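Local coordinates for protein nicastrin (Dictyostelium purpureum, PDB 4R12) that probably recruits substrates as an essential subunit of gamma-secretase, the protease complex that cleaves proteins such as Notch receptors within the membrane, at residues L230-D235 against N479-F484; P220-A225 against N269-G274; I471-Y476 against T502-R507. One frame throughout, in Å; residues are numbered along the deposited sequence.

Contact 2 closes first: residues 220-225, just past strand 214-220, meet 269-274, just past strand 262-268, inside the large lobe. Before that loop shuts, the chain has already entered 230-235, the start of contact 1, whose partner 479-484 arrives some 240 residues later; contacts 1 and 2 therefore cross. Contact 3 crosses contact 1 in the same way, opening at 471-476 and closing on helix 500-512 at 502-507, while contacts 2 and 3 follow each other in series. In space all three touch. Thr223 probably hydrogen-bonds to both Ser231 and Phe484, and Ile505 packs on Phe221 and Phe484, tying helix 500-512 to the 220-225 and 479-484 loops.

Contact 1 (L230-D235 against N479-F484); sequences LSIGAD and NEVPNF
Phe484 N gives its hydrogen to Ser231 O across this contact, at 3.0 Å, fairly straight at 163° but coming from above the carbonyl plane. The CA of Asn483 also turns its hydrogen to Ser231 O, 3.4 Å away, and the Phe484 ring presents its edge to the same oxygen and to Ile232 O. Beside this polar seam, Ile232 wedges in: its CG1 presses on Pro482 O at 3.1 Å, a tight fit, and lies 3.8 Å from Val481 CG1, the two side chains crossing at about a right angle. Val481 reaches it because CG1 stands anti to the backbone N (chi1 177°). Leu230 CD2 touches the same methyl more loosely, 4.2 Å from Val481 CG1.

Further out, Asn479 OD1 accepts from Val481 N, closing an Asx turn, and Asn483 ND2 holds Val481 O at 2.9 Å, so the 479-484 loop is braced from within. Ser231 OG is bound to Arg228 O and Tyr485 N, and Ser231 itself centres an inverse gamma turn. That turn leads to Gly233 at the N-cap of helix 234-252, a helix of the large lobe with its zinc-exopeptidase-like fold.

Contact 2 (P220-A225 against N269-G274); sequences PFDTTA and NAERWG
Asp222 drives its carboxylate straight into the backbone of the 269-274 turn, and this is the tight part of the contact. Its CG sits between the backbone N and the carbonyl carbon (chi1 65°), which brings both oxygens over consecutive amides. OD2 takes Arg272 N on its syn lone pair at 2.9 Å, with the bond nearly straight (163°), whereas OD1 is met by Glu271 N at 2.9 Å from above the carboxylate plane. Arg272 then folds back at chi2, and its NE reaches Asp222 O at 3.0 Å, in the guanidinium plane. Pro220 lies over one face of that guanidinium, its CG 3.4 Å from Arg272 NH2. Ser237 OG is bonded to both Asp222 O and Arg272 NH2. With an alanine replacing Arg272, Asp222 O is likely to lose its NE donor, Ser237 OG its NH2 partner, and the Pro220 ring the flat group it lies against.

The Trp273 side is looser. Here a water bridges, giving hydrogens to Asp222 OD2 and Thr223 O and accepting from Trp273 NE1, while Thr224 CG2 lies 3.6 Å from Arg272 CB and 3.8 Å from Trp273 CZ2.

The large lobe belongs to the zinc-exopeptidase clan, and these loops at strand ends probably correspond to those that carry the metal site in active relatives. Two main-chain N-H groups and a water satisfy the buried carboxylate, so it probably holds the two loops together, with the arginine's charge close by but its NE aimed at a carbonyl.

Contact 3 (I471-Y476 against T502-R507); sequences ILMKTY and TKLIHR
Helix 500-512 is flanked here by a loop that leaves a short 3-10 turn at Leu472, and the junction is a side-on arginine grip on a main-chain carbonyl. Arg507 spends two nitrogens on one oxygen: NE lies 3.0 Å from Leu472 O, nearly along the C=O axis, and NH2 lies 3.2 Å from Leu472 O by a more bent bond. Both approaches keep the oxygen at the edge of the guanidinium, near its plane. Bends at chi2 (-91°) and chi3 (-60°) carry the guanidinium out from the helix and turn its NE/NH2 edge to Leu472 O. A water extends the link, giving a hydrogen to Ile471 O and accepting a weak bond from Arg507 NH2.

Met473 runs alongside the aliphatic part of Arg507, in the opposite direction, with its CE near the edge of the guanidinium. That CE comes to 3.3 Å from Arg507 CB, an unusually short approach for two carbons, and Met473 CE touches Leu504 CD1 at 3.8 Å, while SD rests 3.7 Å from Leu504 CA. Leu472 adds a lighter contact from its CD1 to the Arg507 carbonyl, and its side chain also reaches Leu508 and Tyr534.

The guanidinium has other partners as well: NH2 bonds to Cys533 O and Tyr534 packs on it as a cation-pi pair. A calcium ion is bound about 9 Å from the Arg507 side chain, and NH1 makes a long, weak ion pair with its ligand Asp525. One positive group, fixed in rotation by two carbonyls and an aromatic ring, thus joins loop, helix and calcium-binding region, with the methionine shielding its aliphatic stem.

Contact 1 (L230-D235 against N479-F484)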
ATOM      1  N   LEU A 230       5.248  -8.129  -4.729  1.00 24.40           N
ATOM      2  CA  LEU A 230       5.529  -8.731  -3.427  1.00 23.34           C
ATOM      3  C   LEU A 230       5.297  -7.745  -2.288  1.00 22.49           C
ATOM      4  O   LEU A 230       5.788  -7.957  -1.180  1.00 22.73           O
ATOM      5  CB  LEU A 230       6.976  -9.240  -3.350  1.00 24.32           C
ATOM      6  CG  LEU A 230       7.348 -10.326  -4.363  1.00 24.83           C
ATOM      7  CD1 LEU A 230       8.818 -10.729  -4.224  1.00 22.74           C
ATOM      8  CD2 LEU A 230       6.422 -11.536  -4.153  1.00 24.25           C
ATOM      9  N   SER A 231       4.541  -6.685  -2.561  1.00 21.74           N
ATOM     10  CA  SER A 231       4.365  -5.592  -1.610  1.00 23.16           C
ATOM     11  C   SER A 231       3.311  -5.866  -0.525  1.00 21.43           C
ATOM     12  O   SER A 231       2.291  -5.145  -0.442  1.00 22.00           O
ATOM     13  CB  SER A 231       3.998  -4.306  -2.373  1.00 23.06           C
ATOM     14  OG  SER A 231       2.846  -4.522  -3.178  1.00 22.51           O
ATOM     15  N   ILE A 232       3.561  -6.891   0.287  1.00 20.53           N
ATOM     16  CA  ILE A 232       2.724  -7.203   1.446  1.00 21.41           C
ATOM     17  C   ILE A 232       2.672  -6.015   2.410  1.00 20.63           C
ATOM     18  O   ILE A 232       1.592  -5.642   2.888  1.00 20.01           O
ATOM     19  CB  ILE A 232       3.249  -8.445   2.187  1.00 22.06           C
ATOM     20  CG1 ILE A 232       3.234  -9.661   1.249  1.00 23.15           C
ATOM     21  CG2 ILE A 232       2.442  -8.725   3.487  1.00 23.30           C
ATOM     22  CD1 ILE A 232       3.728 -10.929   1.904  1.00 22.00           C
ATOM     23  N   GLY A 233       3.840  -5.405   2.657  1.00 21.78           N
ATOM     24  CA  GLY A 233       3.955  -4.275   3.584  1.00 21.23           C
ATOM     25  C   GLY A 233       3.221  -4.512   4.903  1.00 20.31           C
ATOM     26  O   GLY A 233       2.340  -3.735   5.272  1.00 20.96           O
ATOM     27  N   ALA A 234       3.578  -5.584   5.598  1.00 21.66           N
ATOM     28  CA  ALA A 234       2.861  -5.987   6.798  1.00 21.90           C
ATOM     29  C   ALA A 234       2.855  -4.854   7.842  1.00 21.84           C
ATOM     30  O   ALA A 234       1.788  -4.375   8.225  1.00 23.12           O
ATOM     31  CB  ALA A 234       3.467  -7.264   7.378  1.00 21.36           C
ATOM     32  N   ASP A 235       4.027  -4.371   8.251  1.00 21.09           N
ATOM     33  CA  ASP A 235       4.025  -3.263   9.218  1.00 21.71           C
ATOM     34  C   ASP A 235       3.750  -1.930   8.538  1.00 21.63           C
ATOM     35  O   ASP A 235       3.111  -1.054   9.120  1.00 20.92           O
ATOM     36  CB  ASP A 235       5.339  -3.183  10.004  1.00 22.48           C
ATOM     37  CG  ASP A 235       5.166  -2.449  11.336  1.00 25.24           C
ATOM     38  OD1 ASP A 235       4.054  -2.542  11.910  1.00 23.29           O
ATOM     39  OD2 ASP A 235       6.114  -1.766  11.793  1.00 22.90           O
ATOM     40  N   ASN A 479      -2.386 -13.397  -8.389  1.00 27.79           N
ATOM     41  CA  ASN A 479      -1.263 -13.476  -7.475  1.00 26.83           C
ATOM     42  C   ASN A 479      -1.785 -13.653  -6.043  1.00 28.28           C
ATOM     43  O   ASN A 479      -2.495 -12.792  -5.520  1.00 25.05           O
ATOM     44  CB  ASN A 479      -0.390 -12.210  -7.617  1.00 27.22           C
ATOM     45  CG  ASN A 479       0.797 -12.187  -6.647  1.00 27.53           C
ATOM     46  OD1 ASN A 479       1.107 -13.184  -6.003  1.00 27.90           O
ATOM     47  ND2 ASN A 479       1.475 -11.029  -6.558  1.00 26.94           N
ATOM     48  N   GLU A 480      -1.451 -14.770  -5.405  1.00 26.40           N
ATOM     49  CA  GLU A 480      -1.959 -15.029  -4.060  1.00 26.44           C
ATOM     50  C   GLU A 480      -1.092 -14.383  -3.002  1.00 25.60           C
ATOM     51  O   GLU A 480      -1.442 -14.389  -1.832  1.00 24.07           O
ATOM     52  CB  GLU A 480      -2.067 -16.538  -3.795  1.00 28.46           C
ATOM     53  CG  GLU A 480      -3.008 -17.250  -4.767  1.00 28.91           C
ATOM     54  CD  GLU A 480      -3.244 -18.711  -4.389  1.00 35.47           C
ATOM     55  OE1 GLU A 480      -2.320 -19.353  -3.846  1.00 34.39           O
ATOM     56  OE2 GLU A 480      -4.362 -19.206  -4.627  1.00 35.30           O
ATOM     57  N   VAL A 481       0.046 -13.823  -3.391  1.00 25.00           N
ATOM     58  CA  VAL A 481       0.793 -12.997  -2.437  1.00 24.14           C
ATOM     59  C   VAL A 481       0.040 -11.697  -2.272  1.00 22.98           C
ATOM     60  O   VAL A 481      -0.205 -11.008  -3.255  1.00 24.42           O
ATOM     61  CB  VAL A 481       2.234 -12.694  -2.901  1.00 24.68           C
ATOM     62  CG1 VAL A 481       2.934 -11.764  -1.877  1.00 24.55           C
ATOM     63  CG2 VAL A 481       3.017 -13.980  -3.092  1.00 25.93           C
ATOM     64  N   PRO A 482      -0.350 -11.353  -1.033  1.00 23.31           N
ATOM     65  CA  PRO A 482      -1.013 -10.055  -0.884  1.00 22.54           C
ATOM     66  C   PRO A 482      -0.071  -8.946  -1.343  1.00 23.04           C
ATOM     67  O   PRO A 482       1.088  -8.950  -0.930  1.00 23.30           O
ATOM     68  CB  PRO A 482      -1.275  -9.938   0.626  1.00 22.20           C
ATOM     69  CG  PRO A 482      -1.038 -11.322   1.190  1.00 23.50           C
ATOM     70  CD  PRO A 482      -0.099 -12.016   0.257  1.00 23.30           C
ATOM     71  N   ASN A 483      -0.529  -8.053  -2.210  1.00 23.66           N
ATOM     72  CA  ASN A 483       0.312  -6.928  -2.600  1.00 24.05           C
ATOM     73  C   ASN A 483      -0.534  -5.677  -2.774  1.00 23.51           C
ATOM     74  O   ASN A 483      -1.510  -5.684  -3.509  1.00 23.75           O
ATOM     75  CB  ASN A 483       1.109  -7.245  -3.877  1.00 24.35           C
ATOM     76  CG  ASN A 483       0.222  -7.596  -5.074  1.00 27.36           C
ATOM     77  OD1 ASN A 483       0.163  -6.843  -6.053  1.00 26.92           O
ATOM     78  ND2 ASN A 483      -0.424  -8.763  -5.025  1.00 23.82           N
ATOM     79  N   PHE A 484      -0.166  -4.611  -2.070  1.00 22.05           N
ATOM     80  CA  PHE A 484      -1.018  -3.425  -1.975  1.00 21.19           C
ATOM     81  C   PHE A 484      -0.415  -2.189  -2.649  1.00 22.77           C
ATOM     82  O   PHE A 484      -0.844  -1.059  -2.399  1.00 21.49           O
ATOM     83  CB  PHE A 484      -1.326  -3.133  -0.493  1.00 21.03           C
ATOM     84  CG  PHE A 484      -2.099  -4.246   0.174  1.00 23.48           C
ATOM     85  CD1 PHE A 484      -3.484  -4.295   0.069  1.00 22.17           C
ATOM     86  CD2 PHE A 484      -1.446  -5.252   0.870  1.00 22.24           C
ATOM     87  CE1 PHE A 484      -4.214  -5.330   0.661  1.00 22.38           C
ATOM     88  CE2 PHE A 484      -2.173  -6.290   1.463  1.00 21.87           C
ATOM     89  CZ  PHE A 484      -3.559  -6.316   1.351  1.00 20.52           C
TER

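Contact 2 (P220-A225 against N269-G274)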
ATOM      1  N   PRO A 220      -3.398   4.719   5.620  1.00 23.49           N
ATOM      2  CA  PRO A 220      -2.959   4.486   4.243  1.00 23.58           C
ATOM      3  C   PRO A 220      -2.871   2.985   3.987  1.00 21.82           C
ATOM      4  O   PRO A 220      -2.123   2.315   4.692  1.00 22.79           O
ATOM      5  CB  PRO A 220      -1.575   5.150   4.210  1.00 23.97           C
ATOM      6  CG  PRO A 220      -1.054   4.965   5.617  1.00 22.39           C
ATOM      7  CD  PRO A 220      -2.269   5.010   6.528  1.00 22.11           C
ATOM      8  N   PHE A 221      -3.629   2.438   3.041  1.00 19.54           N
ATOM      9  CA  PHE A 221      -3.552   0.981   2.869  1.00 20.05           C
ATOM     10  C   PHE A 221      -2.599   0.537   1.752  1.00 19.78           C
ATOM     11  O   PHE A 221      -2.250  -0.651   1.678  1.00 19.00           O
ATOM     12  CB  PHE A 221      -4.949   0.359   2.656  1.00 19.55           C
ATOM     13  CG  PHE A 221      -5.564   0.593   1.291  1.00 22.90           C
ATOM     14  CD1 PHE A 221      -5.385  -0.334   0.253  1.00 23.17           C
ATOM     15  CD2 PHE A 221      -6.399   1.681   1.069  1.00 33.03           C
ATOM     16  CE1 PHE A 221      -5.986  -0.144  -0.982  1.00 32.57           C
ATOM     17  CE2 PHE A 221      -7.002   1.876  -0.161  1.00 36.06           C
ATOM     18  CZ  PHE A 221      -6.800   0.959  -1.190  1.00 29.66           C
ATOM     19  N   ASP A 222      -2.140   1.455   0.911  1.00 22.96           N
ATOM     20  CA  ASP A 222      -1.222   1.043  -0.150  1.00 22.75           C
ATOM     21  C   ASP A 222       0.196   0.859   0.401  1.00 23.37           C
ATOM     22  O   ASP A 222       0.545   1.380   1.469  1.00 21.69           O
ATOM     23  CB  ASP A 222      -1.224   2.045  -1.317  1.00 21.05           C
ATOM     24  CG  ASP A 222      -0.698   3.414  -0.925  1.00 23.52           C
ATOM     25  OD1 ASP A 222      -1.187   3.978   0.071  1.00 23.32           O
ATOM     26  OD2 ASP A 222       0.211   3.928  -1.618  1.00 24.52           O
ATOM     27  N   THR A 223       0.994   0.081  -0.326  1.00 22.55           N
ATOM     28  CA  THR A 223       2.318  -0.311   0.125  1.00 22.46           C
ATOM     29  C   THR A 223       3.357  -0.090  -0.963  1.00 24.37           C
ATOM     30  O   THR A 223       3.021   0.283  -2.095  1.00 24.17           O
ATOM     31  CB  THR A 223       2.352  -1.789   0.523  1.00 23.01           C
ATOM     32  OG1 THR A 223       1.816  -2.555  -0.561  1.00 23.37           O
ATOM     33  CG2 THR A 223       1.523  -2.036   1.797  1.00 21.91           C
ATOM     34  N   THR A 224       4.622  -0.335  -0.629  1.00 23.71           N
ATOM     35  CA  THR A 224       5.701  -0.227  -1.614  1.00 24.98           C
ATOM     36  C   THR A 224       6.681  -1.372  -1.470  1.00 22.34           C
ATOM     37  O   THR A 224       6.728  -2.036  -0.442  1.00 23.01           O
ATOM     38  CB  THR A 224       6.491   1.086  -1.487  1.00 24.20           C
ATOM     39  OG1 THR A 224       6.938   1.245  -0.131  1.00 25.97           O
ATOM     40  CG2 THR A 224       5.640   2.274  -1.895  1.00 26.31           C
ATOM     41  N   ALA A 225       7.478  -1.568  -2.517  1.00 23.85           N
ATOM     42  CA  ALA A 225       8.527  -2.574  -2.537  1.00 24.07           C
ATOM     43  C   ALA A 225       9.383  -2.372  -3.783  1.00 23.07           C
ATOM     44  O   ALA A 225       8.991  -1.646  -4.707  1.00 25.64           O
ATOM     45  CB  ALA A 225       7.950  -3.967  -2.516  1.00 22.69           C
ATOM     46  N   ASN A 269      -5.832   5.347  -0.648  1.00 24.34           N
ATOM     47  CA  ASN A 269      -4.979   4.646  -1.601  1.00 25.29           C
ATOM     48  C   ASN A 269      -3.927   5.595  -2.177  1.00 24.76           C
ATOM     49  O   ASN A 269      -4.111   6.808  -2.161  1.00 24.63           O
ATOM     50  CB  ASN A 269      -5.824   4.042  -2.721  1.00 24.25           C
ATOM     51  CG  ASN A 269      -5.155   2.849  -3.385  1.00 24.48           C
ATOM     52  OD1 ASN A 269      -3.953   2.617  -3.213  1.00 25.61           O
ATOM     53  ND2 ASN A 269      -5.932   2.092  -4.174  1.00 25.09           N
ATOM     54  N   ALA A 270      -2.832   5.022  -2.667  1.00 22.30           N
ATOM     55  CA  ALA A 270      -1.733   5.741  -3.318  1.00 24.14           C
ATOM     56  C   ALA A 270      -1.091   6.825  -2.432  1.00 26.19           C
ATOM     57  O   ALA A 270      -0.472   7.774  -2.927  1.00 26.61           O
ATOM     58  CB  ALA A 270      -2.221   6.335  -4.653  1.00 23.76           C
ATOM     59  N   GLU A 271      -1.205   6.658  -1.115  1.00 24.72           N
ATOM     60  CA  GLU A 271      -0.576   7.580  -0.182  1.00 25.19           C
ATOM     61  C   GLU A 271       0.942   7.510  -0.230  1.00 27.07           C
ATOM     62  O   GLU A 271       1.613   8.503   0.050  1.00 27.29           O
ATOM     63  CB  GLU A 271      -1.043   7.298   1.253  1.00 22.78           C
ATOM     64  CG  GLU A 271      -2.502   7.566   1.445  1.00 23.29           C
ATOM     65  CD  GLU A 271      -2.841   9.050   1.332  1.00 25.19           C
ATOM     66  OE1 GLU A 271      -2.660   9.786   2.317  1.00 26.98           O
ATOM     67  OE2 GLU A 271      -3.279   9.476   0.254  1.00 24.42           O
ATOM     68  N   ARG A 272       1.491   6.343  -0.573  1.00 25.35           N
ATOM     69  CA  ARG A 272       2.950   6.204  -0.591  1.00 26.33           C
ATOM     70  C   ARG A 272       3.556   6.988  -1.744  1.00 28.80           C
ATOM     71  O   ARG A 272       4.774   7.077  -1.866  1.00 28.00           O
ATOM     72  CB  ARG A 272       3.381   4.743  -0.696  1.00 25.89           C
ATOM     73  CG  ARG A 272       2.755   3.807   0.317  1.00 28.30           C
ATOM     74  CD  ARG A 272       2.755   4.400   1.665  1.00 27.15           C
ATOM     75  NE  ARG A 272       2.192   3.535   2.713  1.00 27.65           N
ATOM     76  CZ  ARG A 272       2.237   3.887   3.993  1.00 28.55           C
ATOM     77  NH1 ARG A 272       2.795   5.058   4.313  1.00 23.76           N
ATOM     78  NH2 ARG A 272       1.750   3.104   4.940  1.00 26.49           N
ATOM     79  N   TRP A 273       2.703   7.553  -2.595  1.00 26.34           N
ATOM     80  CA  TRP A 273       3.183   8.277  -3.765  1.00 29.55           C
ATOM     81  C   TRP A 273       2.722   9.731  -3.693  1.00 30.89           C
ATOM     82  O   TRP A 273       2.097  10.258  -4.619  1.00 31.45           O
ATOM     83  CB  TRP A 273       2.708   7.577  -5.040  1.00 29.61           C
ATOM     84  CG  TRP A 273       3.152   6.146  -5.064  1.00 29.17           C
ATOM     85  CD1 TRP A 273       2.417   5.050  -4.687  1.00 30.14           C
ATOM     86  CD2 TRP A 273       4.451   5.653  -5.420  1.00 29.03           C
ATOM     87  NE1 TRP A 273       3.176   3.909  -4.807  1.00 27.57           N
ATOM     88  CE2 TRP A 273       4.425   4.252  -5.252  1.00 28.65           C
ATOM     89  CE3 TRP A 273       5.632   6.261  -5.862  1.00 31.93           C
ATOM     90  CZ2 TRP A 273       5.532   3.450  -5.518  1.00 30.52           C
ATOM     91  CZ3 TRP A 273       6.728   5.462  -6.130  1.00 32.59           C
ATOM     92  CH2 TRP A 273       6.672   4.071  -5.959  1.00 33.98           C
ATOM     93  N   GLY A 274       3.027  10.362  -2.565  1.00 28.98           N
ATOM     94  CA  GLY A 274       2.747  11.775  -2.373  1.00 29.94           C
ATOM     95  C   GLY A 274       1.385  12.094  -1.786  1.00 29.28           C
ATOM     96  O   GLY A 274       0.818  13.147  -2.085  1.00 28.54           O
TER
HETATM   97  O   HOH W   1       1.522   2.110  -3.289  1.00 23.59           O

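Contact 3 (I471-Y476 against T502-R507)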
ATOM      1  N   ILE A 471     -15.850 -15.308  -1.902  1.00 30.27           N
ATOM      2  CA  ILE A 471     -17.297 -15.366  -2.128  1.00 31.03           C
ATOM      3  C   ILE A 471     -17.867 -13.971  -2.410  1.00 32.63           C
ATOM      4  O   ILE A 471     -18.925 -13.844  -3.025  1.00 33.90           O
ATOM      5  CB  ILE A 471     -18.048 -15.991  -0.929  1.00 32.47           C
ATOM      6  CG1 ILE A 471     -19.476 -16.391  -1.331  1.00 35.20           C
ATOM      7  CG2 ILE A 471     -18.058 -15.058   0.277  1.00 32.01           C
ATOM      8  CD1 ILE A 471     -20.212 -17.205  -0.277  1.00 37.22           C
ATOM      9  N   LEU A 472     -17.152 -12.929  -1.976  1.00 30.90           N
ATOM     10  CA  LEU A 472     -17.584 -11.559  -2.223  1.00 32.86           C
ATOM     11  C   LEU A 472     -17.112 -11.059  -3.585  1.00 32.19           C
ATOM     12  O   LEU A 472     -17.538  -9.984  -4.035  1.00 32.78           O
ATOM     13  CB  LEU A 472     -17.067 -10.609  -1.119  1.00 30.52           C
ATOM     14  CG  LEU A 472     -17.335 -10.923   0.350  1.00 30.74           C
ATOM     15  CD1 LEU A 472     -16.683  -9.840   1.215  1.00 30.02           C
ATOM     16  CD2 LEU A 472     -18.828 -11.018   0.639  1.00 30.40           C
ATOM     17  N   MET A 473     -16.226 -11.813  -4.238  1.00 32.35           N
ATOM     18  CA  MET A 473     -15.602 -11.378  -5.490  1.00 34.20           C
ATOM     19  C   MET A 473     -16.141 -12.072  -6.746  1.00 38.80           C
ATOM     20  O   MET A 473     -16.720 -13.165  -6.682  1.00 36.76           O
ATOM     21  CB  MET A 473     -14.087 -11.610  -5.447  1.00 32.99           C
ATOM     22  CG  MET A 473     -13.343 -10.976  -4.277  1.00 32.69           C
ATOM     23  SD  MET A 473     -13.338  -9.176  -4.380  1.00 37.90           S
ATOM     24  CE  MET A 473     -14.628  -8.958  -3.250  1.00 29.39           C
ATOM     25  N   LYS A 474     -15.902 -11.435  -7.889  1.00 35.91           N
ATOM     26  CA  LYS A 474     -16.313 -11.980  -9.188  1.00 39.96           C
ATOM     27  C   LYS A 474     -15.150 -12.677  -9.897  1.00 40.52           C
ATOM     28  O   LYS A 474     -15.332 -13.323 -10.925  1.00 41.60           O
ATOM     29  CB  LYS A 474     -16.878 -10.864 -10.081  1.00 40.51           C
ATOM     30  CG  LYS A 474     -17.932  -9.988  -9.401  1.00 43.69           C
ATOM     31  CD  LYS A 474     -19.266 -10.709  -9.248  1.00 44.32           C
ATOM     32  CE  LYS A 474     -19.940 -10.907 -10.603  1.00 47.86           C
ATOM     33  NZ  LYS A 474     -21.212 -11.703 -10.535  1.00 47.10           N
ATOM     34  N   THR A 475     -13.950 -12.530  -9.351  1.00 37.55           N
ATOM     35  CA  THR A 475     -12.758 -13.127  -9.947  1.00 37.63           C
ATOM     36  C   THR A 475     -11.895 -13.760  -8.856  1.00 36.26           C
ATOM     37  O   THR A 475     -12.078 -13.468  -7.680  1.00 34.20           O
ATOM     38  CB  THR A 475     -11.908 -12.074 -10.719  1.00 39.64           C
ATOM     39  OG1 THR A 475     -11.608 -10.961  -9.861  1.00 41.13           O
ATOM     40  CG2 THR A 475     -12.658 -11.565 -11.940  1.00 40.96           C
ATOM     41  N   TYR A 476     -10.970 -14.631  -9.251  1.00 37.04           N
ATOM     42  CA  TYR A 476      -9.944 -15.137  -8.345  1.00 37.76           C
ATOM     43  C   TYR A 476      -8.640 -14.363  -8.592  1.00 35.38           C
ATOM     44  O   TYR A 476      -8.323 -14.068  -9.738  1.00 35.52           O
ATOM     45  CB  TYR A 476      -9.726 -16.634  -8.555  1.00 38.63           C
ATOM     46  CG  TYR A 476      -9.157 -17.327  -7.337  1.00 41.17           C
ATOM     47  CD1 TYR A 476      -7.780 -17.415  -7.135  1.00 40.82           C
ATOM     48  CD2 TYR A 476      -9.999 -17.871  -6.372  1.00 42.70           C
ATOM     49  CE1 TYR A 476      -7.260 -18.035  -6.007  1.00 41.50           C
ATOM     50  CE2 TYR A 476      -9.489 -18.495  -5.243  1.00 42.95           C
ATOM     51  CZ  TYR A 476      -8.121 -18.577  -5.067  1.00 43.38           C
ATOM     52  OH  TYR A 476      -7.621 -19.202  -3.939  1.00 46.21           O
ATOM     53  N   THR A 502      -7.747  -3.751  -3.880  1.00 23.11           N
ATOM     54  CA  THR A 502      -8.666  -2.635  -3.674  1.00 22.20           C
ATOM     55  C   THR A 502     -10.131  -3.059  -3.778  1.00 24.65           C
ATOM     56  O   THR A 502     -10.949  -2.679  -2.948  1.00 23.71           O
ATOM     57  CB  THR A 502      -8.403  -1.492  -4.688  1.00 24.25           C
ATOM     58  OG1 THR A 502      -7.118  -0.928  -4.430  1.00 24.54           O
ATOM     59  CG2 THR A 502      -9.433  -0.385  -4.544  1.00 25.20           C
ATOM     60  N   LYS A 503     -10.459  -3.843  -4.798  1.00 23.98           N
ATOM     61  CA  LYS A 503     -11.828  -4.342  -4.940  1.00 23.90           C
ATOM     62  C   LYS A 503     -12.253  -5.182  -3.733  1.00 24.30           C
ATOM     63  O   LYS A 503     -13.382  -5.047  -3.238  1.00 25.58           O
ATOM     64  CB  LYS A 503     -11.952  -5.156  -6.213  1.00 26.06           C
ATOM     65  CG  LYS A 503     -11.697  -4.357  -7.478  1.00 26.52           C
ATOM     66  CD  LYS A 503     -11.839  -5.239  -8.720  1.00 31.49           C
ATOM     67  CE  LYS A 503     -12.043  -4.375  -9.957  1.00 33.09           C
ATOM     68  NZ  LYS A 503     -10.947  -4.507 -10.950  1.00 37.66           N
ATOM     69  N   LEU A 504     -11.353  -6.039  -3.254  1.00 23.39           N
ATOM     70  CA  LEU A 504     -11.649  -6.848  -2.063  1.00 24.64           C
ATOM     71  C   LEU A 504     -11.895  -5.984  -0.826  1.00 24.49           C
ATOM     72  O   LEU A 504     -12.895  -6.178  -0.107  1.00 23.40           O
ATOM     73  CB  LEU A 504     -10.516  -7.845  -1.785  1.00 24.47           C
ATOM     74  CG  LEU A 504     -10.659  -8.717  -0.530  1.00 24.40           C
ATOM     75  CD1 LEU A 504     -12.011  -9.442  -0.498  1.00 24.67           C
ATOM     76  CD2 LEU A 504      -9.530  -9.728  -0.435  1.00 24.80           C
ATOM     77  N   ILE A 505     -10.992  -5.038  -0.553  1.00 22.49           N
ATOM     78  CA  ILE A 505     -11.203  -4.137   0.584  1.00 23.47           C
ATOM     79  C   ILE A 505     -12.550  -3.407   0.434  1.00 22.53           C
ATOM     80  O   ILE A 505     -13.328  -3.318   1.384  1.00 24.02           O
ATOM     81  CB  ILE A 505     -10.051  -3.113   0.735  1.00 22.05           C
ATOM     82  CG1 ILE A 505      -8.752  -3.811   1.161  1.00 22.68           C
ATOM     83  CG2 ILE A 505     -10.399  -2.046   1.746  1.00 23.20           C
ATOM     84  CD1 ILE A 505      -7.525  -2.880   1.124  1.00 22.60           C
ATOM     85  N   HIS A 506     -12.835  -2.914  -0.765  1.00 23.27           N
ATOM     86  CA  HIS A 506     -14.111  -2.238  -1.019  1.00 24.51           C
ATOM     87  C   HIS A 506     -15.326  -3.151  -0.734  1.00 24.26           C
ATOM     88  O   HIS A 506     -16.228  -2.785   0.015  1.00 24.77           O
ATOM     89  CB  HIS A 506     -14.153  -1.743  -2.470  1.00 24.74           C
ATOM     90  CG  HIS A 506     -15.461  -1.132  -2.870  1.00 26.33           C
ATOM     91  ND1 HIS A 506     -16.013  -1.323  -4.117  1.00 28.07           N
ATOM     92  CD2 HIS A 506     -16.311  -0.313  -2.203  1.00 26.86           C
ATOM     93  CE1 HIS A 506     -17.157  -0.659  -4.198  1.00 28.53           C
ATOM     94  NE2 HIS A 506     -17.359  -0.040  -3.050  1.00 27.42           N
ATOM     95  N   ARG A 507     -15.347  -4.325  -1.337  1.00 23.25           N
ATOM     96  CA  ARG A 507     -16.512  -5.204  -1.198  1.00 25.04           C
ATOM     97  C   ARG A 507     -16.661  -5.733   0.233  1.00 24.69           C
ATOM     98  O   ARG A 507     -17.785  -5.909   0.729  1.00 23.77           O
ATOM     99  CB  ARG A 507     -16.424  -6.363  -2.179  1.00 24.72           C
ATOM    100  CG  ARG A 507     -16.361  -5.984  -3.658  1.00 26.89           C
ATOM    101  CD  ARG A 507     -17.725  -5.906  -4.315  1.00 28.45           C
ATOM    102  NE  ARG A 507     -18.454  -7.176  -4.268  1.00 27.71           N
ATOM    103  CZ  ARG A 507     -19.722  -7.309  -4.650  1.00 29.52           C
ATOM    104  NH1 ARG A 507     -20.381  -6.248  -5.100  1.00 28.72           N
ATOM    105  NH2 ARG A 507     -20.333  -8.493  -4.582  1.00 29.28           N
TER
HETATM  106  O   HOH W   2     -20.394 -11.647  -4.252  1.00 36.10           O